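Local coordinates for protein NalP translocator (Neisseria meningitidis, PDB 1UYN) that forms the outer-membrane translocator domain of a secreted autotransporter protease, a hydrophilic beta-barrel pore for passage of the passenger domain to the cell surface, at residues Y122-I136 against G148-G162. Sequence-based numbering, arbitrary orientation.
Sequences YLKGLFSYGRYKNSI and GSVNGTLMQLGALGG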
loop_
_atom_site.group_PDB
_atom_site.type_symbol
_atom_site.label_atom_id
_atom_site.label_comp_id
_atom_site.label_asym_id
_atom_site.label_seq_id
_atom_site.Cartn_x
_atom_site.Cartn_y
_atom_site.Cartn_z
ATOM N N TYR A 122 -5.435 -11.436 18.196
ATOM C CA TYR A 122 -6.318 -11.662 17.059
ATOM C C TYR A 122 -5.594 -12.208 15.873
ATOM O O TYR A 122 -4.393 -12.192 15.848
ATOM C CB TYR A 122 -6.983 -10.343 16.635
ATOM C CG TYR A 122 -5.988 -9.283 16.343
ATOM C CD1 TYR A 122 -5.361 -9.208 15.107
ATOM C CD2 TYR A 122 -5.593 -8.410 17.336
ATOM C CE1 TYR A 122 -4.424 -8.257 14.863
ATOM C CE2 TYR A 122 -4.635 -7.465 17.097
ATOM C CZ TYR A 122 -4.075 -7.384 15.866
ATOM O OH TYR A 122 -3.139 -6.444 15.668
ATOM N N LEU A 123 -6.329 -12.663 14.872
ATOM C CA LEU A 123 -5.702 -12.966 13.594
ATOM C C LEU A 123 -6.400 -12.163 12.552
ATOM O O LEU A 123 -7.570 -11.952 12.686
ATOM C CB LEU A 123 -5.744 -14.487 13.296
ATOM C CG LEU A 123 -6.514 -15.150 12.128
ATOM C CD1 LEU A 123 -5.845 -15.094 10.712
ATOM C CD2 LEU A 123 -6.730 -16.609 12.507
ATOM N N LYS A 124 -5.662 -11.701 11.543
ATOM C CA LYS A 124 -6.213 -11.015 10.365
ATOM C C LYS A 124 -5.915 -11.763 9.055
ATOM O O LYS A 124 -4.803 -12.190 8.844
ATOM C CB LYS A 124 -5.586 -9.627 10.211
ATOM C CG LYS A 124 -5.944 -8.581 11.256
ATOM C CD LYS A 124 -5.421 -7.153 10.827
ATOM C CE LYS A 124 -5.755 -6.059 11.890
ATOM N NZ LYS A 124 -4.767 -4.977 11.889
ATOM N N GLY A 125 -6.908 -11.900 8.191
ATOM C CA GLY A 125 -6.743 -12.280 6.794
ATOM C C GLY A 125 -6.992 -11.065 5.928
ATOM O O GLY A 125 -7.884 -10.309 6.185
ATOM N N LEU A 126 -6.157 -10.847 4.930
ATOM C CA LEU A 126 -6.266 -9.726 3.991
ATOM C C LEU A 126 -6.206 -10.274 2.562
ATOM O O LEU A 126 -5.510 -11.233 2.294
ATOM C CB LEU A 126 -5.119 -8.724 4.191
ATOM C CG LEU A 126 -4.865 -8.281 5.644
ATOM C CD1 LEU A 126 -3.570 -7.555 5.801
ATOM C CD2 LEU A 126 -5.998 -7.415 6.163
ATOM N N PHE A 127 -6.968 -9.666 1.669
ATOM C CA PHE A 127 -6.948 -10.010 0.251
ATOM C C PHE A 127 -7.181 -8.744 -0.583
ATOM O O PHE A 127 -7.913 -7.840 -0.199
ATOM C CB PHE A 127 -8.027 -11.041 -0.054
ATOM C CG PHE A 127 -8.215 -11.303 -1.520
ATOM C CD1 PHE A 127 -7.353 -12.172 -2.199
ATOM C CD2 PHE A 127 -9.232 -10.672 -2.241
ATOM C CE1 PHE A 127 -7.500 -12.427 -3.574
ATOM C CE2 PHE A 127 -9.395 -10.944 -3.622
ATOM C CZ PHE A 127 -8.518 -11.816 -4.274
ATOM N N SER A 128 -6.556 -8.662 -1.727
ATOM C CA SER A 128 -6.772 -7.528 -2.608
ATOM C C SER A 128 -6.583 -7.979 -4.045
ATOM O O SER A 128 -5.811 -8.909 -4.352
ATOM C CB SER A 128 -5.830 -6.396 -2.258
ATOM O OG SER A 128 -4.518 -6.710 -2.689
ATOM N N TYR A 129 -7.360 -7.354 -4.914
ATOM C CA TYR A 129 -7.282 -7.608 -6.339
ATOM C C TYR A 129 -7.328 -6.232 -6.908
ATOM O O TYR A 129 -8.296 -5.510 -6.666
ATOM C CB TYR A 129 -8.463 -8.439 -6.866
ATOM C CG TYR A 129 -8.356 -8.780 -8.327
ATOM C CD1 TYR A 129 -8.837 -7.918 -9.310
ATOM C CD2 TYR A 129 -7.751 -9.950 -8.736
ATOM C CE1 TYR A 129 -8.742 -8.241 -10.669
ATOM C CE2 TYR A 129 -7.640 -10.287 -10.092
ATOM C CZ TYR A 129 -8.140 -9.439 -11.065
ATOM O OH TYR A 129 -8.015 -9.788 -12.434
ATOM N N GLY A 130 -6.283 -5.864 -7.641
ATOM C CA GLY A 130 -6.344 -4.667 -8.427
ATOM C C GLY A 130 -5.783 -4.823 -9.815
ATOM O O GLY A 130 -5.025 -5.741 -10.118
ATOM N N ARG A 131 -6.171 -3.882 -10.647
ATOM C CA ARG A 131 -5.679 -3.765 -11.975
ATOM C C ARG A 131 -4.874 -2.493 -12.049
ATOM O O ARG A 131 -5.088 -1.572 -11.291
ATOM C CB ARG A 131 -6.843 -3.704 -12.934
ATOM C CG ARG A 131 -7.774 -4.885 -12.843
ATOM C CD ARG A 131 -7.288 -6.075 -13.648
ATOM N NE ARG A 131 -7.970 -6.092 -14.936
ATOM C CZ ARG A 131 -7.348 -6.153 -16.106
ATOM N NH1 ARG A 131 -6.007 -6.229 -16.188
ATOM N NH2 ARG A 131 -8.076 -6.129 -17.216
ATOM N N TYR A 132 -3.903 -2.462 -12.943
ATOM C CA TYR A 132 -3.122 -1.253 -13.110
ATOM C C TYR A 132 -2.819 -0.991 -14.575
ATOM O O TYR A 132 -2.840 -1.891 -15.388
ATOM C CB TYR A 132 -1.867 -1.259 -12.209
ATOM C CG TYR A 132 -0.785 -2.215 -12.603
ATOM C CD1 TYR A 132 0.162 -1.865 -13.536
ATOM C CD2 TYR A 132 -0.693 -3.468 -12.024
ATOM C CE1 TYR A 132 1.150 -2.719 -13.899
ATOM C CE2 TYR A 132 0.295 -4.347 -12.395
ATOM C CZ TYR A 132 1.226 -3.962 -13.338
ATOM O OH TYR A 132 2.247 -4.827 -13.729
ATOM N N LYS A 133 -2.621 0.270 -14.893
ATOM C CA LYS A 133 -2.197 0.674 -16.208
ATOM C C LYS A 133 -1.020 1.622 -16.053
ATOM O O LYS A 133 -1.133 2.628 -15.400
ATOM C CB LYS A 133 -3.337 1.368 -16.963
ATOM C CG LYS A 133 -3.006 1.564 -18.451
ATOM C CD LYS A 133 -4.214 2.011 -19.304
ATOM C CE LYS A 133 -4.055 3.479 -19.827
ATOM N NZ LYS A 133 -4.059 3.594 -21.345
ATOM N N ASN A 134 0.096 1.291 -16.678
ATOM C CA ASN A 134 1.291 2.134 -16.661
ATOM C C ASN A 134 1.439 2.755 -18.026
ATOM O O ASN A 134 1.466 2.059 -19.042
ATOM C CB ASN A 134 2.553 1.284 -16.365
ATOM C CG ASN A 134 2.607 0.779 -14.934
ATOM O OD1 ASN A 134 1.828 1.204 -14.071
ATOM N ND2 ASN A 134 3.501 -0.157 -14.683
ATOM N N SER A 135 1.505 4.075 -18.051
ATOM C CA SER A 135 1.813 4.815 -19.266
ATOM C C SER A 135 3.219 5.310 -19.137
ATOM O O SER A 135 3.538 5.954 -18.198
ATOM C CB SER A 135 0.889 5.980 -19.417
ATOM O OG SER A 135 -0.332 5.489 -19.862
ATOM N N ILE A 136 4.071 4.943 -20.067
ATOM C CA ILE A 136 5.456 5.325 -20.026
ATOM C C ILE A 136 5.680 6.238 -21.174
ATOM O O ILE A 136 5.173 5.984 -22.216
ATOM C CB ILE A 136 6.310 4.076 -20.176
ATOM C CG1 ILE A 136 6.560 3.413 -18.808
ATOM C CG2 ILE A 136 7.618 4.422 -20.797
ATOM C CD1 ILE A 136 5.324 3.011 -18.020
ATOM N N GLY A 148 4.429 3.983 -24.251
ATOM C CA GLY A 148 4.146 2.586 -23.989
ATOM C C GLY A 148 3.130 2.372 -22.907
ATOM O O GLY A 148 3.094 3.071 -21.910
ATOM N N SER A 149 2.281 1.389 -23.105
ATOM C CA SER A 149 1.129 1.226 -22.230
ATOM C C SER A 149 1.003 -0.231 -21.844
ATOM O O SER A 149 1.004 -1.134 -22.692
ATOM C CB SER A 149 -0.154 1.755 -22.920
ATOM O OG SER A 149 -1.017 2.352 -21.946
ATOM N N VAL A 150 0.936 -0.483 -20.554
ATOM C CA VAL A 150 0.894 -1.887 -20.104
ATOM C C VAL A 150 -0.084 -2.044 -18.981
ATOM O O VAL A 150 -0.200 -1.167 -18.133
ATOM C CB VAL A 150 2.303 -2.450 -19.711
ATOM C CG1 VAL A 150 2.887 -1.692 -18.593
ATOM C CG2 VAL A 150 2.229 -3.927 -19.351
ATOM N N ASN A 151 -0.796 -3.154 -19.010
ATOM C CA ASN A 151 -1.718 -3.481 -17.979
ATOM C C ASN A 151 -1.193 -4.595 -17.170
ATOM O O ASN A 151 -0.476 -5.425 -17.658
ATOM C CB ASN A 151 -3.083 -3.846 -18.543
ATOM C CG ASN A 151 -3.614 -2.798 -19.494
ATOM O OD1 ASN A 151 -3.918 -3.115 -20.657
ATOM N ND2 ASN A 151 -3.730 -1.559 -19.030
ATOM N N GLY A 152 -1.550 -4.601 -15.904
ATOM C CA GLY A 152 -1.283 -5.737 -15.060
ATOM C C GLY A 152 -2.382 -5.951 -14.026
ATOM O O GLY A 152 -3.364 -5.240 -13.954
ATOM N N THR A 153 -2.195 -7.016 -13.267
ATOM C CA THR A 153 -3.015 -7.381 -12.142
ATOM C C THR A 153 -2.068 -7.623 -11.024
ATOM O O THR A 153 -1.004 -8.197 -11.219
ATOM C CB THR A 153 -3.731 -8.646 -12.436
ATOM O OG1 THR A 153 -4.456 -8.465 -13.646
ATOM C CG2 THR A 153 -4.837 -8.894 -11.410
ATOM N N LEU A 154 -2.437 -7.139 -9.859
ATOM C CA LEU A 154 -1.715 -7.416 -8.639
ATOM C C LEU A 154 -2.657 -7.960 -7.595
ATOM O O LEU A 154 -3.678 -7.346 -7.303
ATOM C CB LEU A 154 -1.100 -6.133 -8.143
ATOM C CG LEU A 154 -0.406 -6.197 -6.814
ATOM C CD1 LEU A 154 0.764 -7.235 -6.839
ATOM C CD2 LEU A 154 0.048 -4.786 -6.517
ATOM N N MET A 155 -2.327 -9.100 -7.015
ATOM C CA MET A 155 -3.110 -9.615 -5.900
ATOM C C MET A 155 -2.304 -9.676 -4.649
ATOM O O MET A 155 -1.150 -9.973 -4.687
ATOM C CB MET A 155 -3.620 -10.995 -6.200
ATOM C CG MET A 155 -4.697 -10.910 -7.256
ATOM S SD MET A 155 -5.280 -12.523 -7.801
ATOM C CE MET A 155 -5.118 -13.594 -6.001
ATOM N N GLN A 156 -2.916 -9.413 -3.530
ATOM C CA GLN A 156 -2.208 -9.599 -2.287
ATOM C C GLN A 156 -3.035 -10.529 -1.419
ATOM O O GLN A 156 -4.290 -10.506 -1.447
ATOM C CB GLN A 156 -1.984 -8.260 -1.578
ATOM C CG GLN A 156 -1.247 -7.217 -2.393
ATOM C CD GLN A 156 -1.485 -5.864 -1.822
ATOM O OE1 GLN A 156 -2.636 -5.501 -1.563
ATOM N NE2 GLN A 156 -0.429 -5.101 -1.621
ATOM N N LEU A 157 -2.309 -11.375 -0.691
ATOM C CA LEU A 157 -2.857 -12.183 0.385
ATOM C C LEU A 157 -2.023 -12.000 1.653
ATOM O O LEU A 157 -0.790 -12.032 1.620
ATOM C CB LEU A 157 -2.839 -13.649 -0.008
ATOM C CG LEU A 157 -4.189 -14.180 -0.463
ATOM C CD1 LEU A 157 -3.978 -15.543 -1.094
ATOM C CD2 LEU A 157 -5.124 -14.317 0.775
ATOM N N GLY A 158 -2.701 -11.846 2.773
ATOM C CA GLY A 158 -2.052 -11.464 4.000
ATOM C C GLY A 158 -2.569 -12.278 5.169
ATOM O O GLY A 158 -3.770 -12.589 5.262
ATOM N N ALA A 159 -1.655 -12.606 6.068
ATOM C CA ALA A 159 -2.006 -13.255 7.279
ATOM C C ALA A 159 -1.208 -12.560 8.352
ATOM O O ALA A 159 -0.027 -12.470 8.257
ATOM C CB ALA A 159 -1.678 -14.730 7.203
ATOM N N LEU A 160 -1.875 -12.017 9.348
ATOM C CA LEU A 160 -1.201 -11.391 10.449
ATOM C C LEU A 160 -1.774 -11.919 11.765
ATOM O O LEU A 160 -2.958 -12.197 11.857
ATOM C CB LEU A 160 -1.379 -9.881 10.386
ATOM C CG LEU A 160 -0.846 -9.108 9.183
ATOM C CD1 LEU A 160 -1.250 -7.640 9.284
ATOM C CD2 LEU A 160 0.678 -9.217 9.053
ATOM N N GLY A 161 -0.930 -12.071 12.761
ATOM C CA GLY A 161 -1.383 -12.277 14.117
ATOM C C GLY A 161 -0.981 -11.077 14.948
ATOM O O GLY A 161 0.091 -10.511 14.720
ATOM N N GLY A 162 -1.846 -10.662 15.876
ATOM C CA GLY A 162 -1.482 -9.657 16.864
ATOM C C GLY A 162 -1.836 -9.953 18.307
ATOM O O GLY A 162 -2.857 -10.505 18.560
HETATM O O HOH W 1 -3.642 -5.751 -5.010
HETATM O O HOH W 2 -1.903 5.120 -21.959
#
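Tyr122 and Tyr132 each fold back across a glycine of the partner strand, Gly162 and Gly152, in a hairpin whose fifteen antiparallel pairs run unbroken from Tyr122–Gly162 to Ile136–Gly148. Packing is close here: the CA of Gly152 sits over one face of the Tyr132 ring, 3.7 Å from its centroid, and the CA of Gly162 does likewise 3.9 Å from that of Tyr122. With CG set between backbone N and carbonyl carbon (chi1 71° in Tyr132), each ring lies across the neighbouring strand; the hydroxyl of Tyr132 is hydrogen-bonded to Gln186 and that of Tyr122 to Glu176, both on strand 172-192. On this same lumenal face, where helix 12-34 fills the barrel, Ser128 OG donates to Gln156 OE1 at 2.5 Å. A water also donates to Ser128 OG and to Leu154 O, while Gln156 NE2 bonds Gln25 O of the helix.

The other face, turned outward, is more exposed and changes character along the strands. Phe127 presents its ring edge to Met155, CE1 to CE 3.6 Å, and Met155 SD lies at the edge of the Tyr129 ring in a Met-aromatic contact. Farther along, Lys133 runs beside Asn151, and one water joins Lys133 NZ, Ser135 OG and Ser149 OG. Within the membrane-spanning part, polar groups bonded inward and apolar or aromatic ones outward are consistent with a hydrophilic pore held in lipid; the polar outward cluster round Lys133 lies beyond it.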